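Local coordinates for putative metal resistance protein (Proteus mirabilis, PDB 6C29), which probably acts as a protein-disulfide reductase, this chain being the tandem immunoglobulin-fold N-terminal periplasmic domain of ScsB, which primes the disulfide isomerase ScsC, at residues A[7-21]-A[32-44]. Sequence-based numbering, arbitrary orientation. Where two conformers were deposited one is given.
Sequences WLTMPDNDHAQVRAT and ILLEVQLAPGWKT
Strands 16-24 and 30-38 form an antiparallel beta hairpin at one side of a four-stranded sheet in the first immunoglobulin-like fold, a DsbD N-terminal-type domain. Paired backbone hydrogen bonds join Gln17 to Gln37, Arg19 to Glu35 and Thr21 to Leu33. Alternating with them are the non-hydrogen-bonded pairs Ala16-Leu38, Val18-Val36 and Ala20-Leu34, small or branched apolar residues suited to a largely buried face, where Val18 also touches Tyr123 of strand 118-128. The face of Gln17, Arg19 and Glu35 is polar along most of its length; at its Thr21 end Leu33 packs on helix 137-145. Arg19, with CG anti to its amide nitrogen and an extended chain, runs beside Glu35, and its NH1 meets the syn lone pair of Glu35 OE2 at 2.9 Å. That bond is bent (134° at the hydrogen), and OE2 lies out of the guanidinium plane; NE makes a second salt bridge, to Asp4. A water links Glu35 OE2, at 2.6 Å, with Leu33 O and Thr21 OG1. Trp7 lays one ring face over Arg19 CB, while its CH2 reaches Glu35 CB at 3.6 Å and Gln37 CG at 3.7 Å. Where the hairpin ends, Ala39 N bonds to His15 O, and a type II turn, with Gly41 at a positive phi, brings Trp42 back against His15. His15 CG sits between the backbone N and the carbonyl carbon (chi1 61°), which brings the imidazole over the indole. The two form a face-to-face stack, the imidazole and six-membered ring centroids 3.5 Å apart and the planes at 3°. NE2 is hydrogen-bonded to Thr113 OG1, which helps hold the ring's rotation. On its opposite face sits Asn13 OD1, 3.1 Å above the plane, which closes an Asx turn by accepting from His15 N at 2.9 Å.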
ATOM      1  N   TRP A   7      -6.676  16.364 -14.072  1.00 15.27           N
ATOM      2  CA  TRP A   7      -6.168  16.597 -12.712  1.00 14.98           C
ATOM      3  C   TRP A   7      -7.235  17.304 -11.892  1.00 16.17           C
ATOM      4  O   TRP A   7      -7.710  18.395 -12.254  1.00 17.13           O
ATOM      5  CB  TRP A   7      -4.839  17.377 -12.753  1.00 14.12           C
ATOM      6  CG  TRP A   7      -3.723  16.490 -13.226  1.00 15.84           C
ATOM      7  CD1 TRP A   7      -3.202  16.422 -14.488  1.00 18.80           C
ATOM      8  CD2 TRP A   7      -3.015  15.520 -12.453  1.00 13.62           C
ATOM      9  NE1 TRP A   7      -2.226  15.456 -14.546  1.00 17.91           N
ATOM     10  CE2 TRP A   7      -2.077  14.900 -13.303  1.00 16.23           C
ATOM     11  CE3 TRP A   7      -3.085  15.108 -11.124  1.00 12.61           C
ATOM     12  CZ2 TRP A   7      -1.233  13.903 -12.868  1.00 15.24           C
ATOM     13  CZ3 TRP A   7      -2.229  14.114 -10.694  1.00 14.71           C
ATOM     14  CH2 TRP A   7      -1.318  13.525 -11.565  1.00 14.95           C
ATOM     15  N   LEU A   8      -7.603  16.675 -10.780  1.00 13.22           N
ATOM     16  CA  LEU A   8      -8.678  17.144  -9.926  1.00 13.59           C
ATOM     17  C   LEU A   8      -8.131  17.739  -8.655  1.00 13.37           C
ATOM     18  O   LEU A   8      -7.238  17.167  -7.995  1.00 11.56           O
ATOM     19  CB  LEU A   8      -9.623  15.997  -9.573  1.00 15.29           C
ATOM     20  CG  LEU A   8     -10.210  15.206 -10.741  1.00 16.62           C
ATOM     21  CD1 LEU A   8     -10.927  13.946 -10.192  1.00 18.15           C
ATOM     22  CD2 LEU A   8     -11.113  16.088 -11.586  1.00 18.83           C
ATOM     23  N   THR A   9      -8.717  18.855  -8.265  1.00 14.09           N
ATOM     24  CA  THR A   9      -8.448  19.455  -6.977  1.00 14.26           C
ATOM     25  C   THR A   9      -9.800  19.729  -6.332  1.00 17.31           C
ATOM     26  O   THR A   9     -10.843  19.802  -7.014  1.00 24.49           O
ATOM     27  CB  THR A   9      -7.623  20.762  -7.061  1.00 18.84           C
ATOM     28  OG1 THR A   9      -8.338  21.718  -7.843  1.00 23.65           O
ATOM     29  CG2 THR A   9      -6.252  20.529  -7.697  1.00 19.73           C
HETATM   30  N   MSE A  10      -9.783  19.800  -5.020  1.00 13.62           N
HETATM   31  CA  MSE A  10     -10.938  20.200  -4.230  1.00 14.49           C
HETATM   32  C   MSE A  10     -10.606  21.491  -3.528  1.00 16.76           C
HETATM   33  O   MSE A  10      -9.444  21.684  -3.099  1.00 15.98           O
HETATM   34  CB  MSE A  10     -11.273  19.104  -3.216  1.00 15.83           C
HETATM   35  CG  MSE A  10     -11.846  17.860  -3.856  1.00 16.24           C
HETATM   36 SE   MSE A  10     -13.609  18.246  -4.586  0.51 16.58          SE
HETATM   37  CE  MSE A  10     -14.561  18.177  -2.891  1.00 29.60           C
ATOM     38  N   PRO A  11     -11.605  22.355  -3.371  1.00 18.26           N
ATOM     39  CA  PRO A  11     -11.377  23.705  -2.849  1.00 19.95           C
ATOM     40  C   PRO A  11     -10.713  23.760  -1.468  1.00 21.33           C
ATOM     41  O   PRO A  11      -9.955  24.698  -1.187  1.00 24.88           O
ATOM     42  CB  PRO A  11     -12.803  24.289  -2.779  1.00 22.52           C
ATOM     43  CG  PRO A  11     -13.566  23.566  -3.808  1.00 24.89           C
ATOM     44  CD  PRO A  11     -12.986  22.175  -3.864  1.00 21.47           C
ATOM     45  N   ASP A  12     -10.996  22.777  -0.622  1.00 17.74           N
ATOM     46  CA  ASP A  12     -10.499  22.750   0.753  1.00 20.39           C
ATOM     47  C   ASP A  12      -9.233  21.945   0.961  1.00 22.11           C
ATOM     48  O   ASP A  12      -8.809  21.710   2.090  1.00 25.84           O
ATOM     49  CB  ASP A  12     -11.612  22.255   1.648  1.00 24.78           C
ATOM     50  CG  ASP A  12     -12.714  23.291   1.763  1.00 29.19           C
ATOM     51  OD1 ASP A  12     -12.462  24.316   2.444  1.00 28.60           O
ATOM     52  OD2 ASP A  12     -13.788  23.130   1.120  1.00 30.16           O
ATOM     53  N   ASN A  13      -8.660  21.471  -0.124  1.00 16.81           N
ATOM     54  CA  ASN A  13      -7.378  20.767  -0.052  1.00 18.08           C
ATOM     55  C   ASN A  13      -6.388  21.356  -1.049  1.00 17.76           C
ATOM     56  O   ASN A  13      -6.476  21.071  -2.251  1.00 18.51           O
ATOM     57  CB  ASN A  13      -7.602  19.281  -0.309  1.00 18.71           C
ATOM     58  CG  ASN A  13      -6.330  18.464  -0.181  1.00 18.88           C
ATOM     59  OD1 ASN A  13      -5.256  18.928  -0.550  1.00 17.53           O
ATOM     60  ND2 ASN A  13      -6.450  17.230   0.299  1.00 19.06           N
ATOM     61  N   ASP A  14      -5.453  22.159  -0.548  1.00 16.50           N
ATOM     62  CA  ASP A  14      -4.504  22.858  -1.402  1.00 22.74           C
ATOM     63  C   ASP A  14      -3.209  22.093  -1.609  1.00 23.98           C
ATOM     64  O   ASP A  14      -2.246  22.656  -2.142  1.00 25.38           O
ATOM     65  CB  ASP A  14      -4.192  24.237  -0.806  1.00 28.01           C
ATOM     66  CG  ASP A  14      -3.528  24.160   0.576  1.00 40.18           C
ATOM     67  OD1 ASP A  14      -3.058  23.071   1.001  1.00 37.23           O
ATOM     68  OD2 ASP A  14      -3.489  25.216   1.258  1.00 53.13           O
ATOM     69  N   HIS A  15      -3.183  20.832  -1.179  1.00 18.76           N
ATOM     70  CA  HIS A  15      -1.925  20.078  -1.175  1.00 17.78           C
ATOM     71  C   HIS A  15      -1.970  18.727  -1.873  1.00 17.31           C
ATOM     72  O   HIS A  15      -1.035  17.922  -1.716  1.00 18.09           O
ATOM     73  CB  HIS A  15      -1.453  19.851   0.263  1.00 16.57           C
ATOM     74  CG  HIS A  15      -2.423  19.076   1.084  1.00 16.21           C
ATOM     75  ND1 HIS A  15      -3.331  19.682   1.929  1.00 18.63           N
ATOM     76  CD2 HIS A  15      -2.655  17.747   1.161  1.00 16.92           C
ATOM     77  CE1 HIS A  15      -4.066  18.750   2.503  1.00 18.24           C
ATOM     78  NE2 HIS A  15      -3.677  17.565   2.051  1.00 17.79           N
ATOM     79  N   ALA A  16      -3.059  18.434  -2.554  1.00 14.51           N
ATOM     80  CA  ALA A  16      -3.143  17.236  -3.372  1.00 13.40           C
ATOM     81  C   ALA A  16      -3.838  17.503  -4.678  1.00 13.30           C
ATOM     82  O   ALA A  16      -4.737  18.328  -4.773  1.00 15.78           O
ATOM     83  CB  ALA A  16      -3.852  16.118  -2.634  1.00 14.15           C
ATOM     84  N   GLN A  17      -3.423  16.777  -5.703  1.00 11.20           N
ATOM     85  CA  GLN A  17      -4.145  16.713  -6.950  1.00 12.72           C
ATOM     86  C   GLN A  17      -4.241  15.228  -7.306  1.00 11.51           C
ATOM     87  O   GLN A  17      -3.278  14.491  -7.069  1.00 10.19           O
ATOM     88  CB  GLN A  17      -3.413  17.416  -8.077  1.00 20.83           C
ATOM     89  CG  GLN A  17      -2.861  18.773  -7.909  1.00 36.46           C
ATOM     90  CD  GLN A  17      -2.215  19.162  -9.223  1.00 40.35           C
ATOM     91  OE1 GLN A  17      -0.995  19.257  -9.320  1.00 44.07           O
ATOM     92  NE2 GLN A  17      -3.022  19.290 -10.260  1.00 35.89           N
ATOM     93  N   VAL A  18      -5.359  14.813  -7.909  1.00 11.74           N
ATOM     94  CA  VAL A  18      -5.503  13.418  -8.311  0.58 11.99           C
ATOM     95  C   VAL A  18      -6.033  13.301  -9.716  1.00 11.91           C
ATOM     96  O   VAL A  18      -6.705  14.178 -10.231  1.00 11.08           O
ATOM     97  CB  VAL A  18      -6.428  12.600  -7.349  0.58 11.99           C
ATOM     98  CG1 VAL A  18      -6.013  12.801  -5.857  0.58 11.60           C
ATOM     99  CG2 VAL A  18      -7.878  12.942  -7.556  0.58 12.75           C
ATOM    100  N   ARG A  19      -5.673  12.208 -10.369  1.00  9.49           N
ATOM    101  CA  ARG A  19      -6.096  11.946 -11.736  1.00  9.64           C
ATOM    102  C   ARG A  19      -6.326  10.468 -11.899  1.00 11.17           C
ATOM    103  O   ARG A  19      -5.490   9.692 -11.470  1.00 10.47           O
ATOM    104  CB  ARG A  19      -5.031  12.403 -12.732  1.00 10.77           C
ATOM    105  CG  ARG A  19      -5.345  12.029 -14.204  1.00 14.90           C
ATOM    106  CD  ARG A  19      -4.281  12.619 -15.154  1.00 17.13           C
ATOM    107  NE  ARG A  19      -4.460  12.247 -16.564  1.00 21.24           N
ATOM    108  CZ  ARG A  19      -3.565  11.586 -17.307  1.00 26.39           C
ATOM    109  NH1 ARG A  19      -2.413  11.153 -16.792  1.00 29.15           N
ATOM    110  NH2 ARG A  19      -3.828  11.352 -18.591  1.00 23.74           N
ATOM    111  N   ALA A  20      -7.435  10.082 -12.532  1.00  9.89           N
ATOM    112  CA  ALA A  20      -7.684   8.700 -12.863  1.00 11.09           C
ATOM    113  C   ALA A  20      -7.855   8.530 -14.360  1.00 12.72           C
ATOM    114  O   ALA A  20      -8.480   9.370 -15.022  1.00 12.20           O
ATOM    115  CB  ALA A  20      -8.890   8.182 -12.141  1.00 12.92           C
ATOM    116  N   THR A  21      -7.285   7.453 -14.878  1.00 13.68           N
ATOM    117  CA  THR A  21      -7.413   7.067 -16.275  1.00 14.77           C
ATOM    118  C   THR A  21      -7.752   5.587 -16.323  1.00 15.02           C
ATOM    119  O   THR A  21      -7.496   4.868 -15.362  1.00 13.92           O
ATOM    120  CB  THR A  21      -6.141   7.320 -17.054  1.00 16.14           C
ATOM    121  OG1 THR A  21      -5.039   6.673 -16.403  1.00 16.92           O
ATOM    122  CG2 THR A  21      -5.892   8.822 -17.173  1.00 15.29           C
ATOM    123  N   ILE A  32      -7.463   0.676 -14.101  1.00 13.27           N
ATOM    124  CA  ILE A  32      -7.519   2.067 -13.672  1.00 13.22           C
ATOM    125  C   ILE A  32      -6.167   2.446 -13.075  1.00 13.53           C
ATOM    126  O   ILE A  32      -5.593   1.680 -12.295  1.00 14.34           O
ATOM    127  CB  ILE A  32      -8.626   2.254 -12.639  1.00 14.81           C
ATOM    128  CG1 ILE A  32      -9.976   1.921 -13.270  1.00 17.97           C
ATOM    129  CG2 ILE A  32      -8.649   3.651 -12.099  1.00 18.42           C
ATOM    130  CD1 ILE A  32     -10.918   1.387 -12.277  1.00 27.46           C
ATOM    131  N   LEU A  33      -5.669   3.626 -13.417  1.00 12.80           N
ATOM    132  CA  LEU A  33      -4.518   4.199 -12.758  1.00 13.36           C
ATOM    133  C   LEU A  33      -4.961   5.400 -11.999  1.00 12.37           C
ATOM    134  O   LEU A  33      -5.522   6.320 -12.581  1.00 12.99           O
ATOM    135  CB  LEU A  33      -3.432   4.623 -13.747  1.00 15.17           C
ATOM    136  CG  LEU A  33      -2.589   3.500 -14.314  1.00 18.13           C
ATOM    137  CD1 LEU A  33      -1.710   4.023 -15.425  1.00 20.96           C
ATOM    138  CD2 LEU A  33      -1.711   2.888 -13.211  1.00 15.45           C
ATOM    139  N   LEU A  34      -4.712   5.412 -10.709  1.00 10.96           N
ATOM    140  CA  LEU A  34      -5.024   6.542  -9.853  1.00 11.59           C
ATOM    141  C   LEU A  34      -3.730   7.240  -9.471  1.00 11.27           C
ATOM    142  O   LEU A  34      -2.955   6.709  -8.693  1.00 12.82           O
ATOM    143  CB  LEU A  34      -5.763   6.096  -8.608  1.00 12.28           C
ATOM    144  CG  LEU A  34      -6.044   7.192  -7.623  1.00 14.84           C
ATOM    145  CD1 LEU A  34      -7.006   8.208  -8.231  1.00 17.18           C
ATOM    146  CD2 LEU A  34      -6.624   6.595  -6.348  1.00 17.47           C
ATOM    147  N   GLU A  35      -3.473   8.423 -10.015  1.00 10.72           N
ATOM    148  CA  GLU A  35      -2.283   9.195  -9.718  1.00  9.97           C
ATOM    149  C   GLU A  35      -2.601  10.196  -8.611  1.00  9.68           C
ATOM    150  O   GLU A  35      -3.643  10.861  -8.649  1.00 12.75           O
ATOM    151  CB  GLU A  35      -1.799   9.974 -10.945  1.00 11.38           C
ATOM    152  CG  GLU A  35      -1.441   9.108 -12.133  1.00 14.55           C
ATOM    153  CD  GLU A  35      -1.241   9.948 -13.392  1.00 19.25           C
ATOM    154  OE1 GLU A  35      -0.117  10.488 -13.597  1.00 21.37           O
ATOM    155  OE2 GLU A  35      -2.229  10.142 -14.133  1.00 20.19           O
ATOM    156  N   VAL A  36      -1.705  10.295  -7.639  1.00  9.42           N
ATOM    157  CA  VAL A  36      -1.810  11.244  -6.555  1.00  9.81           C
ATOM    158  C   VAL A  36      -0.539  12.048  -6.470  1.00 11.03           C
ATOM    159  O   VAL A  36       0.538  11.477  -6.323  1.00 13.52           O
ATOM    160  CB  VAL A  36      -2.065  10.554  -5.236  1.00 11.70           C
ATOM    161  CG1 VAL A  36      -2.162  11.556  -4.130  1.00 13.39           C
ATOM    162  CG2 VAL A  36      -3.339   9.717  -5.300  1.00 12.30           C
ATOM    163  N   GLN A  37      -0.655  13.374  -6.597  0.60 10.82           N
ATOM    164  CA  GLN A  37       0.457  14.322  -6.480  0.60 11.06           C
ATOM    165  C   GLN A  37       0.290  15.139  -5.215  0.60 11.15           C
ATOM    166  O   GLN A  37      -0.741  15.779  -5.057  0.60 12.32           O
ATOM    167  CB  GLN A  37       0.494  15.271  -7.684  0.60 16.54           C
ATOM    168  CG  GLN A  37       1.037  14.680  -8.975  0.60 21.16           C
ATOM    169  CD  GLN A  37       2.559  14.733  -9.091  0.60 31.18           C
ATOM    170  OE1 GLN A  37       3.225  15.577  -8.490  0.60 31.82           O
ATOM    171  NE2 GLN A  37       3.112  13.812  -9.872  0.60 33.86           N
ATOM    172  N   LEU A  38       1.310  15.160  -4.360  1.00 11.11           N
ATOM    173  CA  LEU A  38       1.245  15.792  -3.056  1.00 12.01           C
ATOM    174  C   LEU A  38       2.181  16.976  -2.938  1.00 13.88           C
ATOM    175  O   LEU A  38       3.320  16.918  -3.401  1.00 15.62           O
ATOM    176  CB  LEU A  38       1.639  14.774  -2.013  1.00 13.73           C
ATOM    177  CG  LEU A  38       0.760  13.528  -2.010  1.00 15.41           C
ATOM    178  CD1 LEU A  38       1.483  12.406  -1.274  1.00 18.81           C
ATOM    179  CD2 LEU A  38      -0.533  13.810  -1.303  1.00 16.13           C
ATOM    180  N   ALA A  39       1.731  18.031  -2.280  1.00 16.49           N
ATOM    181  CA  ALA A  39       2.642  19.128  -1.945  1.00 17.34           C
ATOM    182  C   ALA A  39       3.681  18.756  -0.895  1.00 16.96           C
ATOM    183  O   ALA A  39       3.487  17.807  -0.131  1.00 16.17           O
ATOM    184  CB  ALA A  39       1.862  20.295  -1.462  1.00 17.65           C
ATOM    185  N   PRO A  40       4.804  19.502  -0.844  1.00 19.32           N
ATOM    186  CA  PRO A  40       5.835  19.176   0.137  1.00 18.53           C
ATOM    187  C   PRO A  40       5.312  19.142   1.558  1.00 18.16           C
ATOM    188  O   PRO A  40       4.536  19.993   1.973  1.00 19.96           O
ATOM    189  CB  PRO A  40       6.865  20.301  -0.063  1.00 22.24           C
ATOM    190  CG  PRO A  40       6.740  20.640  -1.503  1.00 24.01           C
ATOM    191  CD  PRO A  40       5.271  20.515  -1.813  1.00 22.57           C
ATOM    192  N   GLY A  41       5.747  18.122   2.282  1.00 17.98           N
ATOM    193  CA  GLY A  41       5.381  17.919   3.658  1.00 20.71           C
ATOM    194  C   GLY A  41       4.145  17.063   3.850  1.00 22.09           C
ATOM    195  O   GLY A  41       3.888  16.651   4.967  1.00 23.81           O
ATOM    196  N   TRP A  42       3.419  16.761   2.774  1.00 17.41           N
ATOM    197  CA  TRP A  42       2.212  15.955   2.871  1.00 14.87           C
ATOM    198  C   TRP A  42       2.457  14.562   2.291  1.00 14.31           C
ATOM    199  O   TRP A  42       3.146  14.395   1.277  1.00 14.32           O
ATOM    200  CB  TRP A  42       1.034  16.622   2.132  1.00 13.37           C
ATOM    201  CG  TRP A  42       0.524  17.875   2.797  1.00 13.42           C
ATOM    202  CD1 TRP A  42       0.945  19.149   2.569  1.00 15.11           C
ATOM    203  CD2 TRP A  42      -0.509  17.963   3.782  1.00 13.23           C
ATOM    204  NE1 TRP A  42       0.239  20.021   3.350  1.00 16.57           N
ATOM    205  CE2 TRP A  42      -0.661  19.323   4.105  1.00 16.50           C
ATOM    206  CE3 TRP A  42      -1.316  17.032   4.423  1.00 13.12           C
ATOM    207  CZ2 TRP A  42      -1.586  19.762   5.040  1.00 17.13           C
ATOM    208  CZ3 TRP A  42      -2.236  17.469   5.349  1.00 17.12           C
ATOM    209  CH2 TRP A  42      -2.363  18.819   5.651  1.00 17.16           C
ATOM    210  N   LYS A  43       1.905  13.574   2.974  1.00 12.54           N
ATOM    211  CA  LYS A  43       1.982  12.164   2.602  1.00 12.98           C
ATOM    212  C   LYS A  43       0.616  11.548   2.481  1.00 11.78           C
ATOM    213  O   LYS A  43      -0.363  12.116   2.943  1.00 12.52           O
ATOM    214  CB  LYS A  43       2.810  11.412   3.646  1.00 16.01           C
ATOM    215  CG  LYS A  43       4.236  11.951   3.767  1.00 22.79           C
ATOM    216  CD  LYS A  43       4.830  11.761   5.143  1.00 27.63           C
ATOM    217  CE  LYS A  43       6.181  12.512   5.283  1.00 41.36           C
ATOM    218  NZ  LYS A  43       6.050  13.989   5.491  1.00 44.08           N
ATOM    219  N   THR A  44       0.527  10.404   1.812  1.00 11.01           N
ATOM    220  CA  THR A  44      -0.651   9.579   1.949  1.00 11.17           C
ATOM    221  C   THR A  44      -0.186   8.233   2.469  1.00 11.22           C
ATOM    222  O   THR A  44       0.979   8.079   2.802  1.00 13.28           O
ATOM    223  CB  THR A  44      -1.452   9.490   0.661  1.00 12.55           C
ATOM    224  OG1 THR A  44      -2.703   8.813   0.899  1.00 13.85           O
ATOM    225  CG2 THR A  44      -0.700   8.816  -0.472  1.00 13.11           C
TER
HETATM  226  O   HOH W   1      -4.136   8.381 -14.259  1.00 16.81           O